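Local coordinates for translation initiation factor eIF-2B (Pyrococcus horikoshii, PDB 1VB5), which probably catalyses the exchange of GDP for GTP on initiation factor 2, as a member of the eIF-2B alpha/beta/delta subunit family, at residues B[136-141]-B[159-164]; B[142-147]-B[166-171]; B[47-52]-B[72-77]; B[66-71]-B[86-91]. All coordinates share one frame; numbering follows the deposited sequence.

Interaction 1: B[136-141]-B[159-164]; sequences FKVILT and SGIEFE
Val138 and Phe163 stand side by side on the sheet face that helix 148-158 covers, a parallel bridge pair with CB atoms 4.2 Å apart. Packing is close here: Leu140 CD2 lies 4.1 Å from Phe163 CB, although the Phe163 ring leads away from 136-141, and Ile161 sets CG2 against Val138 CG2 and, at 3.8 Å, Phe136 CE1. Branched aliphatic residues suit this face, filling the space between strand and helix in the beta-alpha-beta unit 136-141, 148-158, 163-166. Glu164 N donates to Val138 O (2.8 Å), Val138 N to Glu162 O and Leu140 N to Glu164 O; a water links Phe136 O with Glu162 N. The solvent side is looser. Glu162, its CG anti to the backbone N (chi1 -161°) and its chain extended, lies beside Lys137, both pointing the same way, yet Lys137 NZ stays 4.0 Å from Glu162 OE2. Glu164 forms a salt bridge with Arg247 of the second subunit. Backbone bonds and apolar packing therefore carry this contact, and charge probably adds only diffuse attraction.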
loop_
_atom_site.group_PDB
_atom_site.type_symbol
_atom_site.label_atom_id
_atom_site.label_comp_id
_atom_site.label_asym_id
_atom_site.label_seq_id
_atom_site.Cartn_x
_atom_site.Cartn_y
_atom_site.Cartn_z
ATOM N N PHE B 136 -8.873 15.067 -18.438
ATOM C CA PHE B 136 -8.221 14.678 -17.200
ATOM C C PHE B 136 -7.506 13.343 -17.360
ATOM O O PHE B 136 -7.658 12.663 -18.378
ATOM C CB PHE B 136 -9.263 14.585 -16.081
ATOM C CG PHE B 136 -10.378 13.616 -16.369
ATOM C CD1 PHE B 136 -10.228 12.262 -16.101
ATOM C CD2 PHE B 136 -11.576 14.061 -16.925
ATOM C CE1 PHE B 136 -11.253 11.360 -16.382
ATOM C CE2 PHE B 136 -12.609 13.168 -17.209
ATOM C CZ PHE B 136 -12.448 11.816 -16.938
ATOM N N LYS B 137 -6.723 12.983 -16.348
ATOM C CA LYS B 137 -5.983 11.730 -16.336
ATOM C C LYS B 137 -6.293 11.054 -15.010
ATOM O O LYS B 137 -6.625 11.720 -14.028
ATOM C CB LYS B 137 -4.473 11.985 -16.433
ATOM C CG LYS B 137 -4.040 12.770 -17.661
ATOM C CD LYS B 137 -2.552 13.106 -17.609
ATOM C CE LYS B 137 -2.161 14.071 -18.726
ATOM N NZ LYS B 137 -0.722 14.472 -18.650
ATOM N N VAL B 138 -6.175 9.736 -14.978
ATOM C CA VAL B 138 -6.455 8.996 -13.764
ATOM C C VAL B 138 -5.266 8.165 -13.287
ATOM O O VAL B 138 -4.564 7.545 -14.080
ATOM C CB VAL B 138 -7.656 8.049 -13.961
ATOM C CG1 VAL B 138 -7.955 7.306 -12.665
ATOM C CG2 VAL B 138 -8.872 8.843 -14.416
ATOM N N ILE B 139 -5.043 8.179 -11.979
ATOM C CA ILE B 139 -3.986 7.390 -11.371
ATOM C C ILE B 139 -4.758 6.424 -10.494
ATOM O O ILE B 139 -5.582 6.843 -9.680
ATOM C CB ILE B 139 -3.038 8.254 -10.500
ATOM C CG1 ILE B 139 -2.366 9.321 -11.368
ATOM C CG2 ILE B 139 -1.986 7.368 -9.849
ATOM C CD1 ILE B 139 -1.591 10.370 -10.589
ATOM N N LEU B 140 -4.518 5.132 -10.674
ATOM C CA LEU B 140 -5.222 4.129 -9.889
ATOM C C LEU B 140 -4.285 3.022 -9.433
ATOM O O LEU B 140 -3.261 2.768 -10.058
ATOM C CB LEU B 140 -6.359 3.545 -10.721
ATOM C CG LEU B 140 -5.917 2.858 -12.010
ATOM C CD1 LEU B 140 -5.933 1.351 -11.805
ATOM C CD2 LEU B 140 -6.847 3.254 -13.141
ATOM N N THR B 141 -4.649 2.359 -8.343
ATOM C CA THR B 141 -3.833 1.289 -7.791
ATOM C C THR B 141 -4.302 -0.063 -8.298
ATOM O O THR B 141 -5.480 -0.239 -8.601
ATOM C CB THR B 141 -3.912 1.259 -6.253
ATOM O OG1 THR B 141 -5.247 0.915 -5.854
ATOM C CG2 THR B 141 -3.554 2.604 -5.677
ATOM N N SER B 159 -13.238 2.911 -22.370
ATOM C CA SER B 159 -13.826 4.231 -22.546
ATOM C C SER B 159 -12.903 5.290 -23.154
ATOM O O SER B 159 -13.336 6.413 -23.407
ATOM C CB SER B 159 -14.369 4.723 -21.203
ATOM O OG SER B 159 -15.356 3.832 -20.702
ATOM N N GLY B 160 -11.642 4.939 -23.393
ATOM C CA GLY B 160 -10.711 5.897 -23.974
ATOM C C GLY B 160 -10.217 6.951 -22.995
ATOM O O GLY B 160 -9.834 8.064 -23.379
ATOM N N ILE B 161 -10.221 6.604 -21.717
ATOM C CA ILE B 161 -9.775 7.528 -20.688
ATOM C C ILE B 161 -8.304 7.274 -20.358
ATOM O O ILE B 161 -7.879 6.132 -20.194
ATOM C CB ILE B 161 -10.667 7.383 -19.439
ATOM C CG1 ILE B 161 -12.106 7.764 -19.820
ATOM C CG2 ILE B 161 -10.153 8.264 -18.302
ATOM C CD1 ILE B 161 -13.153 7.368 -18.813
ATOM N N GLU B 162 -7.526 8.345 -20.286
ATOM C CA GLU B 162 -6.104 8.227 -19.985
ATOM C C GLU B 162 -5.895 7.825 -18.522
ATOM O O GLU B 162 -6.503 8.394 -17.619
ATOM C CB GLU B 162 -5.396 9.554 -20.274
ATOM C CG GLU B 162 -3.890 9.417 -20.443
ATOM C CD GLU B 162 -3.188 10.759 -20.579
ATOM O OE1 GLU B 162 -3.701 11.630 -21.321
ATOM O OE2 GLU B 162 -2.119 10.935 -19.950
ATOM N N PHE B 163 -5.038 6.836 -18.289
ATOM C CA PHE B 163 -4.788 6.384 -16.924
ATOM C C PHE B 163 -3.383 5.847 -16.736
ATOM O O PHE B 163 -2.703 5.494 -17.698
ATOM C CB PHE B 163 -5.803 5.304 -16.523
ATOM C CG PHE B 163 -5.636 4.004 -17.262
ATOM C CD1 PHE B 163 -4.699 3.063 -16.841
ATOM C CD2 PHE B 163 -6.396 3.731 -18.394
ATOM C CE1 PHE B 163 -4.522 1.868 -17.538
ATOM C CE2 PHE B 163 -6.228 2.540 -19.097
ATOM C CZ PHE B 163 -5.288 1.606 -18.669
ATOM N N GLU B 164 -2.978 5.776 -15.474
ATOM C CA GLU B 164 -1.670 5.282 -15.079
ATOM C C GLU B 164 -1.933 4.361 -13.890
ATOM O O GLU B 164 -2.709 4.710 -13.003
ATOM C CB GLU B 164 -0.800 6.465 -14.647
ATOM C CG GLU B 164 0.689 6.218 -14.661
ATOM C CD GLU B 164 1.479 7.451 -14.243
ATOM O OE1 GLU B 164 2.712 7.465 -14.449
ATOM O OE2 GLU B 164 0.868 8.404 -13.704
HETATM O O HOH W 1 -8.809 11.007 -20.420
#

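Interaction 2: B[142-147]-B[166-171]; sequences ESSPDY and ITDAQM
Asp168 reaches across to two successive backbone amides, and a short acidic side chain suits the task because its two oxygens can each take one. Asp168 OD2 accepts from Ser144 N at 2.9 Å, on the syn side and 19° out of the carboxylate plane; Asp168 OD1 receives a weak bond from Ser143 N at 3.0 Å. Together they probably limit the carboxylate's rotation. Beside this, Glu142 N donates to Ile166 O (2.9 Å), continuing the pairing of the strands into the loops.

Glu142 lies alongside Thr167, its CG between the backbone N and the carbonyl carbon (chi1 61°) and the rest extended, which brings Glu142 OE1 within 3.6 Å of Thr167 CG2. A water accepts from Asp168 N and bonds Ser144 OG; its overly short link to Glu142 OE1 is doubtful. Further out, Glu142 OE2 forms a salt bridge with Arg241 of the second subunit, which would probably offset Glu142's own charge and ease its nearness to Asp168, and Ser143 OG turns back to Thr141. The two loops leave the C-terminal ends of parallel strands 136-141 and 163-166, one leading into helix 148-158 and the other into helix 171-175, where Met171 packs on helix 200-209.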
loop_
_atom_site.group_PDB
_atom_site.type_symbol
_atom_site.label_atom_id
_atom_site.label_comp_id
_atom_site.label_asym_id
_atom_site.label_seq_id
_atom_site.Cartn_x
_atom_site.Cartn_y
_atom_site.Cartn_z
ATOM N N GLU B 142 -3.376 -1.017 -8.382
ATOM C CA GLU B 142 -3.712 -2.360 -8.830
ATOM C C GLU B 142 -4.615 -3.015 -7.780
ATOM O O GLU B 142 -5.450 -3.861 -8.113
ATOM C CB GLU B 142 -2.438 -3.183 -9.036
ATOM C CG GLU B 142 -1.602 -3.372 -7.789
ATOM C CD GLU B 142 -0.221 -3.954 -8.094
ATOM O OE1 GLU B 142 0.552 -4.199 -7.139
ATOM O OE2 GLU B 142 0.089 -4.164 -9.287
ATOM N N SER B 143 -4.425 -2.615 -6.520
ATOM C CA SER B 143 -5.214 -3.088 -5.376
ATOM C C SER B 143 -5.019 -4.540 -4.947
ATOM O O SER B 143 -5.841 -5.406 -5.266
ATOM C CB SER B 143 -6.709 -2.860 -5.633
ATOM O OG SER B 143 -6.961 -1.526 -6.039
ATOM N N SER B 144 -3.950 -4.798 -4.201
ATOM C CA SER B 144 -3.671 -6.148 -3.717
ATOM C C SER B 144 -4.771 -6.582 -2.752
ATOM O O SER B 144 -5.366 -5.751 -2.070
ATOM C CB SER B 144 -2.321 -6.180 -2.996
ATOM O OG SER B 144 -1.283 -5.773 -3.867
ATOM N N PRO B 145 -5.019 -7.895 -2.642
ATOM C CA PRO B 145 -4.340 -8.982 -3.354
ATOM C C PRO B 145 -5.074 -9.509 -4.590
ATOM O O PRO B 145 -4.514 -10.302 -5.343
ATOM C CB PRO B 145 -4.232 -10.049 -2.283
ATOM C CG PRO B 145 -5.584 -9.949 -1.642
ATOM C CD PRO B 145 -5.797 -8.432 -1.511
ATOM N N ASP B 146 -6.317 -9.076 -4.795
ATOM C CA ASP B 146 -7.109 -9.557 -5.931
ATOM C C ASP B 146 -6.989 -8.712 -7.190
ATOM O O ASP B 146 -7.491 -9.085 -8.246
ATOM C CB ASP B 146 -8.578 -9.663 -5.527
ATOM C CG ASP B 146 -8.784 -10.612 -4.369
ATOM O OD1 ASP B 146 -8.438 -11.804 -4.525
ATOM O OD2 ASP B 146 -9.277 -10.167 -3.307
ATOM N N TYR B 147 -6.336 -7.564 -7.065
ATOM C CA TYR B 147 -6.118 -6.673 -8.196
ATOM C C TYR B 147 -7.378 -6.217 -8.931
ATOM O O TYR B 147 -7.411 -6.190 -10.158
ATOM C CB TYR B 147 -5.147 -7.332 -9.182
ATOM C CG TYR B 147 -3.812 -7.687 -8.560
ATOM C CD1 TYR B 147 -3.307 -8.983 -8.636
ATOM C CD2 TYR B 147 -3.072 -6.733 -7.862
ATOM C CE1 TYR B 147 -2.101 -9.321 -8.030
ATOM C CE2 TYR B 147 -1.868 -7.056 -7.253
ATOM C CZ TYR B 147 -1.387 -8.350 -7.340
ATOM O OH TYR B 147 -0.190 -8.673 -6.740
ATOM N N ILE B 166 -0.513 2.110 -10.551
ATOM C CA ILE B 166 0.579 2.047 -9.584
ATOM C C ILE B 166 0.285 0.937 -8.580
ATOM O O ILE B 166 -0.806 0.357 -8.588
ATOM C CB ILE B 166 0.746 3.391 -8.803
ATOM C CG1 ILE B 166 -0.491 3.666 -7.939
ATOM C CG2 ILE B 166 0.963 4.540 -9.775
ATOM C CD1 ILE B 166 -0.396 4.950 -7.093
ATOM N N THR B 167 1.267 0.618 -7.738
ATOM C CA THR B 167 1.072 -0.399 -6.704
ATOM C C THR B 167 0.488 0.358 -5.519
ATOM O O THR B 167 0.610 1.581 -5.455
ATOM C CB THR B 167 2.403 -1.030 -6.273
ATOM O OG1 THR B 167 3.255 -0.011 -5.748
ATOM C CG2 THR B 167 3.091 -1.700 -7.462
ATOM N N ASP B 168 -0.132 -0.348 -4.578
ATOM C CA ASP B 168 -0.728 0.321 -3.422
ATOM C C ASP B 168 0.294 1.142 -2.616
ATOM O O ASP B 168 0.002 2.256 -2.176
ATOM C CB ASP B 168 -1.405 -0.701 -2.490
ATOM C CG ASP B 168 -2.422 -1.597 -3.216
ATOM O OD1 ASP B 168 -2.832 -1.263 -4.349
ATOM O OD2 ASP B 168 -2.827 -2.635 -2.640
ATOM N N ALA B 169 1.491 0.596 -2.429
ATOM C CA ALA B 169 2.519 1.279 -1.653
ATOM C C ALA B 169 3.021 2.587 -2.267
ATOM O O ALA B 169 3.746 3.347 -1.617
ATOM C CB ALA B 169 3.693 0.327 -1.403
ATOM N N GLN B 170 2.637 2.863 -3.511
ATOM C CA GLN B 170 3.070 4.093 -4.176
ATOM C C GLN B 170 2.070 5.252 -4.047
ATOM O O GLN B 170 2.320 6.344 -4.555
ATOM C CB GLN B 170 3.336 3.820 -5.659
ATOM C CG GLN B 170 4.692 3.200 -5.981
ATOM C CD GLN B 170 4.817 2.851 -7.458
ATOM O OE1 GLN B 170 4.402 1.777 -7.891
ATOM N NE2 GLN B 170 5.369 3.767 -8.240
ATOM N N MET B 171 0.951 5.015 -3.366
ATOM C CA MET B 171 -0.079 6.044 -3.203
ATOM C C MET B 171 0.449 7.363 -2.647
ATOM O O MET B 171 -0.017 8.431 -3.041
ATOM C CB MET B 171 -1.220 5.529 -2.320
ATOM C CG MET B 171 -2.024 4.425 -2.972
ATOM S SD MET B 171 -3.538 4.014 -2.082
ATOM C CE MET B 171 -2.881 3.283 -0.558
HETATM O O HOH W 2 0.051 -3.345 -4.944
#

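Interaction 3: B[47-52]-B[72-77]; sequences AIMELR and IPVTNR
Ile48 lays its CG2 methyl on that of Ile72, the two carbons 3.6 Å apart, with the side chains meeting at a slant. Its other branch runs out along the loop, where Ile48 CD1 comes to 3.5 Å from Pro73 O. A beta-branched residue serves well here, because one methyl can turn to the buried side chain while the longer arm follows the backbone. Leu35 of helix 21-38 and Leu81 of helix 78-106 also pack on Ile48, so the residue sits where several helices of the N-terminal helical part come together. The loop 72-77 leads from helix 63-71 to the long helix 78-106, passing over the side of helix 41-58.

One turn along helix 41-58, Arg52 stretches its chain from CG to NE and donates from NH2 to Ile72 O at 2.9 Å, N-H...O angle 152°; its NE bonds weakly to the same oxygen and to Ala69 O. Ile72 is the first residue past helix 63-71, and a long side chain with several N-H groups can reach its carbonyl. Val74 CG2 sits over the centre of one guanidinium face, 3.6 Å above the plane. A leucine in place of Arg52 would probably leave Ile72 O without its side-chain donors and deprive Val74 of the flat surface beneath its methyl. On the exposed side, Met49, bent at both chi2 and chi3, brings SD to 3.5 Å from Val74 CG2.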
loop_
_atom_site.group_PDB
_atom_site.type_symbol
_atom_site.label_atom_id
_atom_site.label_comp_id
_atom_site.label_asym_id
_atom_site.label_seq_id
_atom_site.Cartn_x
_atom_site.Cartn_y
_atom_site.Cartn_z
ATOM N N ALA B 47 -38.874 -17.200 5.577
ATOM C CA ALA B 47 -37.803 -17.284 4.593
ATOM C C ALA B 47 -37.167 -15.912 4.384
ATOM O O ALA B 47 -35.956 -15.802 4.207
ATOM C CB ALA B 47 -38.341 -17.809 3.280
ATOM N N ILE B 48 -37.990 -14.870 4.400
ATOM C CA ILE B 48 -37.496 -13.512 4.219
ATOM C C ILE B 48 -36.643 -13.108 5.423
ATOM O O ILE B 48 -35.644 -12.403 5.285
ATOM C CB ILE B 48 -38.665 -12.516 4.041
ATOM C CG1 ILE B 48 -39.467 -12.888 2.788
ATOM C CG2 ILE B 48 -38.135 -11.096 3.914
ATOM C CD1 ILE B 48 -40.681 -12.015 2.543
ATOM N N MET B 49 -37.044 -13.566 6.604
ATOM C CA MET B 49 -36.312 -13.270 7.830
ATOM C C MET B 49 -34.934 -13.916 7.766
ATOM O O MET B 49 -33.934 -13.317 8.159
ATOM C CB MET B 49 -37.070 -13.815 9.042
ATOM C CG MET B 49 -38.392 -13.127 9.314
ATOM S SD MET B 49 -38.176 -11.520 10.089
ATOM C CE MET B 49 -38.579 -11.933 11.794
ATOM N N GLU B 50 -34.893 -15.146 7.266
ATOM C CA GLU B 50 -33.643 -15.879 7.154
ATOM C C GLU B 50 -32.745 -15.292 6.070
ATOM O O GLU B 50 -31.537 -15.169 6.263
ATOM C CB GLU B 50 -33.922 -17.359 6.860
ATOM C CG GLU B 50 -32.668 -18.225 6.822
ATOM C CD GLU B 50 -32.977 -19.712 6.770
ATOM O OE1 GLU B 50 -33.607 -20.161 5.787
ATOM O OE2 GLU B 50 -32.588 -20.435 7.715
ATOM N N LEU B 51 -33.332 -14.930 4.931
ATOM C CA LEU B 51 -32.550 -14.359 3.841
ATOM C C LEU B 51 -32.002 -12.993 4.253
ATOM O O LEU B 51 -30.897 -12.619 3.863
ATOM C CB LEU B 51 -33.397 -14.231 2.571
ATOM C CG LEU B 51 -32.629 -13.757 1.332
ATOM C CD1 LEU B 51 -31.409 -14.643 1.114
ATOM C CD2 LEU B 51 -33.537 -13.790 0.111
ATOM N N ARG B 52 -32.779 -12.250 5.038
ATOM C CA ARG B 52 -32.345 -10.944 5.521
ATOM C C ARG B 52 -30.994 -11.104 6.213
ATOM O O ARG B 52 -30.071 -10.313 6.009
ATOM C CB ARG B 52 -33.342 -10.387 6.539
ATOM C CG ARG B 52 -34.408 -9.467 5.980
ATOM C CD ARG B 52 -35.232 -8.884 7.118
ATOM N NE ARG B 52 -36.131 -7.829 6.662
ATOM C CZ ARG B 52 -36.904 -7.106 7.468
ATOM N NH1 ARG B 52 -36.892 -7.322 8.776
ATOM N NH2 ARG B 52 -37.695 -6.168 6.962
ATOM N N ILE B 72 -36.738 -4.838 2.146
ATOM C CA ILE B 72 -37.641 -5.940 1.837
ATOM C C ILE B 72 -38.498 -6.226 3.065
ATOM O O ILE B 72 -37.990 -6.602 4.116
ATOM C CB ILE B 72 -36.859 -7.216 1.424
ATOM C CG1 ILE B 72 -36.430 -7.119 -0.044
ATOM C CG2 ILE B 72 -37.742 -8.449 1.579
ATOM C CD1 ILE B 72 -35.756 -5.836 -0.423
ATOM N N PRO B 73 -39.820 -6.043 2.942
ATOM C CA PRO B 73 -40.742 -6.281 4.054
ATOM C C PRO B 73 -40.960 -7.749 4.373
ATOM O O PRO B 73 -40.870 -8.605 3.494
ATOM C CB PRO B 73 -42.026 -5.616 3.574
ATOM C CG PRO B 73 -41.998 -5.918 2.106
ATOM C CD PRO B 73 -40.554 -5.599 1.741
ATOM N N VAL B 74 -41.232 -8.034 5.642
ATOM C CA VAL B 74 -41.513 -9.395 6.066
ATOM C C VAL B 74 -43.011 -9.524 5.796
ATOM O O VAL B 74 -43.842 -9.090 6.597
ATOM C CB VAL B 74 -41.223 -9.588 7.568
ATOM C CG1 VAL B 74 -41.626 -10.989 8.001
ATOM C CG2 VAL B 74 -39.739 -9.363 7.841
ATOM N N THR B 75 -43.342 -10.095 4.645
ATOM C CA THR B 75 -44.730 -10.246 4.227
ATOM C C THR B 75 -44.975 -11.626 3.632
ATOM O O THR B 75 -44.030 -12.356 3.322
ATOM C CB THR B 75 -45.075 -9.187 3.163
ATOM O OG1 THR B 75 -46.445 -9.314 2.768
ATOM C CG2 THR B 75 -44.187 -9.369 1.943
ATOM N N ASN B 76 -46.247 -11.984 3.475
ATOM C CA ASN B 76 -46.609 -13.268 2.883
ATOM C C ASN B 76 -47.107 -13.033 1.462
ATOM O O ASN B 76 -47.570 -13.959 0.794
ATOM C CB ASN B 76 -47.701 -13.971 3.702
ATOM C CG ASN B 76 -48.924 -13.094 3.926
ATOM O OD1 ASN B 76 -49.390 -12.403 3.018
ATOM N ND2 ASN B 76 -49.458 -13.132 5.142
ATOM N N ARG B 77 -47.003 -11.788 1.007
ATOM C CA ARG B 77 -47.441 -11.415 -0.331
ATOM C C ARG B 77 -46.345 -11.482 -1.395
ATOM O O ARG B 77 -45.467 -10.623 -1.464
ATOM C CB ARG B 77 -48.041 -10.008 -0.319
ATOM C CG ARG B 77 -49.441 -9.941 0.252
ATOM C CD ARG B 77 -50.291 -9.000 -0.586
ATOM N NE ARG B 77 -50.258 -7.634 -0.087
ATOM C CZ ARG B 77 -50.549 -6.567 -0.818
ATOM N NH1 ARG B 77 -50.892 -6.698 -2.090
ATOM N NH2 ARG B 77 -50.497 -5.363 -0.274
#

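Interaction 4: B[66-71]-B[86-91]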
loop_
_atom_site.group_PDB
_atom_site.type_symbol
_atom_site.label_atom_id
_atom_site.label_comp_id
_atom_site.label_asym_id
_atom_site.label_seq_id
_atom_site.Cartn_x
_atom_site.Cartn_y
_atom_site.Cartn_z
ATOM N N TYR B 66 -27.230 -4.471 4.173
ATOM C CA TYR B 66 -28.060 -4.239 5.349
ATOM C C TYR B 66 -29.299 -3.415 4.977
ATOM O O TYR B 66 -30.406 -3.719 5.419
ATOM C CB TYR B 66 -27.266 -3.496 6.426
ATOM C CG TYR B 66 -28.122 -2.985 7.565
ATOM C CD1 TYR B 66 -28.294 -3.732 8.730
ATOM C CD2 TYR B 66 -28.777 -1.753 7.470
ATOM C CE1 TYR B 66 -29.096 -3.264 9.776
ATOM C CE2 TYR B 66 -29.584 -1.278 8.504
ATOM C CZ TYR B 66 -29.737 -2.034 9.649
ATOM O OH TYR B 66 -30.524 -1.550 10.670
ATOM N N ASN B 67 -29.111 -2.362 4.183
ATOM C CA ASN B 67 -30.238 -1.532 3.782
ATOM C C ASN B 67 -31.181 -2.288 2.844
ATOM O O ASN B 67 -32.385 -2.051 2.851
ATOM C CB ASN B 67 -29.758 -0.233 3.131
ATOM C CG ASN B 67 -29.199 0.746 4.146
ATOM O OD1 ASN B 67 -29.738 0.885 5.243
ATOM N ND2 ASN B 67 -28.122 1.437 3.783
ATOM N N LEU B 68 -30.633 -3.191 2.038
ATOM C CA LEU B 68 -31.462 -3.986 1.140
ATOM C C LEU B 68 -32.386 -4.838 2.004
ATOM O O LEU B 68 -33.591 -4.917 1.757
ATOM C CB LEU B 68 -30.596 -4.900 0.264
ATOM C CG LEU B 68 -31.310 -6.100 -0.386
ATOM C CD1 LEU B 68 -32.379 -5.622 -1.356
ATOM C CD2 LEU B 68 -30.295 -6.971 -1.106
ATOM N N ALA B 69 -31.806 -5.452 3.034
ATOM C CA ALA B 69 -32.542 -6.315 3.951
ATOM C C ALA B 69 -33.698 -5.615 4.663
ATOM O O ALA B 69 -34.766 -6.201 4.831
ATOM C CB ALA B 69 -31.588 -6.915 4.974
ATOM N N ARG B 70 -33.488 -4.374 5.092
ATOM C CA ARG B 70 -34.542 -3.631 5.777
ATOM C C ARG B 70 -35.584 -3.107 4.797
ATOM O O ARG B 70 -36.705 -2.790 5.189
ATOM C CB ARG B 70 -33.963 -2.445 6.558
ATOM C CG ARG B 70 -32.970 -2.817 7.646
ATOM C CD ARG B 70 -33.507 -3.905 8.559
ATOM N NE ARG B 70 -32.644 -4.094 9.722
ATOM C CZ ARG B 70 -32.623 -5.192 10.470
ATOM N NH1 ARG B 70 -33.418 -6.215 10.176
ATOM N NH2 ARG B 70 -31.807 -5.265 11.512
ATOM N N PHE B 71 -35.206 -3.007 3.528
ATOM C CA PHE B 71 -36.116 -2.517 2.501
ATOM C C PHE B 71 -37.159 -3.577 2.151
ATOM O O PHE B 71 -38.318 -3.257 1.883
ATOM C CB PHE B 71 -35.339 -2.136 1.244
ATOM C CG PHE B 71 -36.154 -1.368 0.243
ATOM C CD1 PHE B 71 -36.445 -0.023 0.450
ATOM C CD2 PHE B 71 -36.648 -1.994 -0.898
ATOM C CE1 PHE B 71 -37.223 0.691 -0.468
ATOM C CE2 PHE B 71 -37.426 -1.289 -1.822
ATOM C CZ PHE B 71 -37.713 0.055 -1.606
ATOM N N LEU B 86 -37.607 -5.244 -6.888
ATOM C CA LEU B 86 -37.418 -4.550 -8.156
ATOM C C LEU B 86 -37.297 -3.045 -7.958
ATOM O O LEU B 86 -36.609 -2.364 -8.725
ATOM C CB LEU B 86 -38.581 -4.844 -9.111
ATOM C CG LEU B 86 -38.745 -6.288 -9.597
ATOM C CD1 LEU B 86 -40.012 -6.390 -10.449
ATOM C CD2 LEU B 86 -37.521 -6.712 -10.404
ATOM N N GLU B 87 -37.972 -2.523 -6.936
ATOM C CA GLU B 87 -37.913 -1.093 -6.671
ATOM C C GLU B 87 -36.537 -0.724 -6.122
ATOM O O GLU B 87 -36.007 0.339 -6.434
ATOM C CB GLU B 87 -38.990 -0.671 -5.673
ATOM C CG GLU B 87 -39.250 0.827 -5.694
ATOM C CD GLU B 87 -40.005 1.311 -4.472
ATOM O OE1 GLU B 87 -40.990 0.649 -4.074
ATOM O OE2 GLU B 87 -39.618 2.364 -3.915
ATOM N N PHE B 88 -35.968 -1.600 -5.297
ATOM C CA PHE B 88 -34.641 -1.352 -4.738
ATOM C C PHE B 88 -33.676 -1.241 -5.917
ATOM O O PHE B 88 -32.873 -0.309 -5.996
ATOM C CB PHE B 88 -34.206 -2.500 -3.826
ATOM C CG PHE B 88 -32.973 -2.192 -3.011
ATOM C CD1 PHE B 88 -33.074 -1.522 -1.798
ATOM C CD2 PHE B 88 -31.706 -2.533 -3.482
ATOM C CE1 PHE B 88 -31.930 -1.192 -1.062
ATOM C CE2 PHE B 88 -30.557 -2.207 -2.756
ATOM C CZ PHE B 88 -30.671 -1.536 -1.545
ATOM N N LEU B 89 -33.775 -2.189 -6.845
ATOM C CA LEU B 89 -32.920 -2.189 -8.025
ATOM C C LEU B 89 -33.103 -0.908 -8.836
ATOM O O LEU B 89 -32.128 -0.314 -9.304
ATOM C CB LEU B 89 -33.218 -3.414 -8.897
ATOM C CG LEU B 89 -32.784 -4.761 -8.305
ATOM C CD1 LEU B 89 -33.205 -5.906 -9.225
ATOM C CD2 LEU B 89 -31.277 -4.770 -8.114
ATOM N N ARG B 90 -34.350 -0.476 -8.998
ATOM C CA ARG B 90 -34.624 0.740 -9.751
ATOM C C ARG B 90 -34.005 1.944 -9.046
ATOM O O ARG B 90 -33.472 2.844 -9.693
ATOM C CB ARG B 90 -36.131 0.956 -9.899
ATOM C CG ARG B 90 -36.504 2.085 -10.846
ATOM C CD ARG B 90 -37.991 2.411 -10.746
ATOM N NE ARG B 90 -38.342 2.899 -9.416
ATOM C CZ ARG B 90 -37.867 4.022 -8.881
ATOM N NH1 ARG B 90 -37.021 4.784 -9.567
ATOM N NH2 ARG B 90 -38.226 4.377 -7.654
ATOM N N ARG B 91 -34.082 1.960 -7.717
ATOM C CA ARG B 91 -33.514 3.065 -6.952
ATOM C C ARG B 91 -31.987 3.090 -7.035
ATOM O O ARG B 91 -31.396 4.162 -7.143
ATOM C CB ARG B 91 -33.956 3.000 -5.488
ATOM C CG ARG B 91 -35.436 3.288 -5.271
ATOM C CD ARG B 91 -35.753 3.449 -3.791
ATOM N NE ARG B 91 -37.179 3.672 -3.553
ATOM C CZ ARG B 91 -37.697 4.009 -2.373
ATOM N NH1 ARG B 91 -36.906 4.167 -1.320
ATOM N NH2 ARG B 91 -39.005 4.185 -2.245
#
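Phe71 and Phe88 both hold CG opposite the backbone N (chi1 near -168°), which sends each ring from its own helix toward the other. The motif is a pair of packed helices, 63-71 and 78-106, running roughly antiparallel with local axes 139° apart and 10.7 Å at closest approach. The rings meet obliquely, planes at 59°, and Phe71 CG lies at the edge of the Phe88 ring, 3.7 Å from Phe88 CD1. Leu68 covers one face of that ring in a CH-pi contact, its CD1 3.9 Å from the Phe88 centroid. A large flat residue suits this position because its edge and face serve different neighbours. An alanine in place of Phe88 is likely to open a gap between the helices and take from Leu68 the ring beneath its methyl. Toward solvent, Glu87 and Arg91 form an intrahelical salt bridge with weak, poorly angled hydrogen bonds. Glu87 OE2 reaches the Phe71 ring edge, while Phe71 CE1 lies over one guanidinium face, 3.6 Å from Arg91 NH1.

In the fold
The four contacts form two groups on opposite sides of the chain's centre. Interactions 3 and 4 come first in sequence and share the N-terminal helices, with segments that alternate; their centres are about 13 Å apart, and they touch where Arg52 approaches Ala69 and Arg70. Interactions 1 and 2 alternate likewise at one edge of the mixed sheet, about 15 Å between centres, and the loops of interaction 2 directly continue the strands of interaction 1. The groups lie far apart, with about 32 Å between the centres of interactions 1 and 4. Helix packing thus shapes one end, while at the other the sheet edge and its loops reach the second subunit.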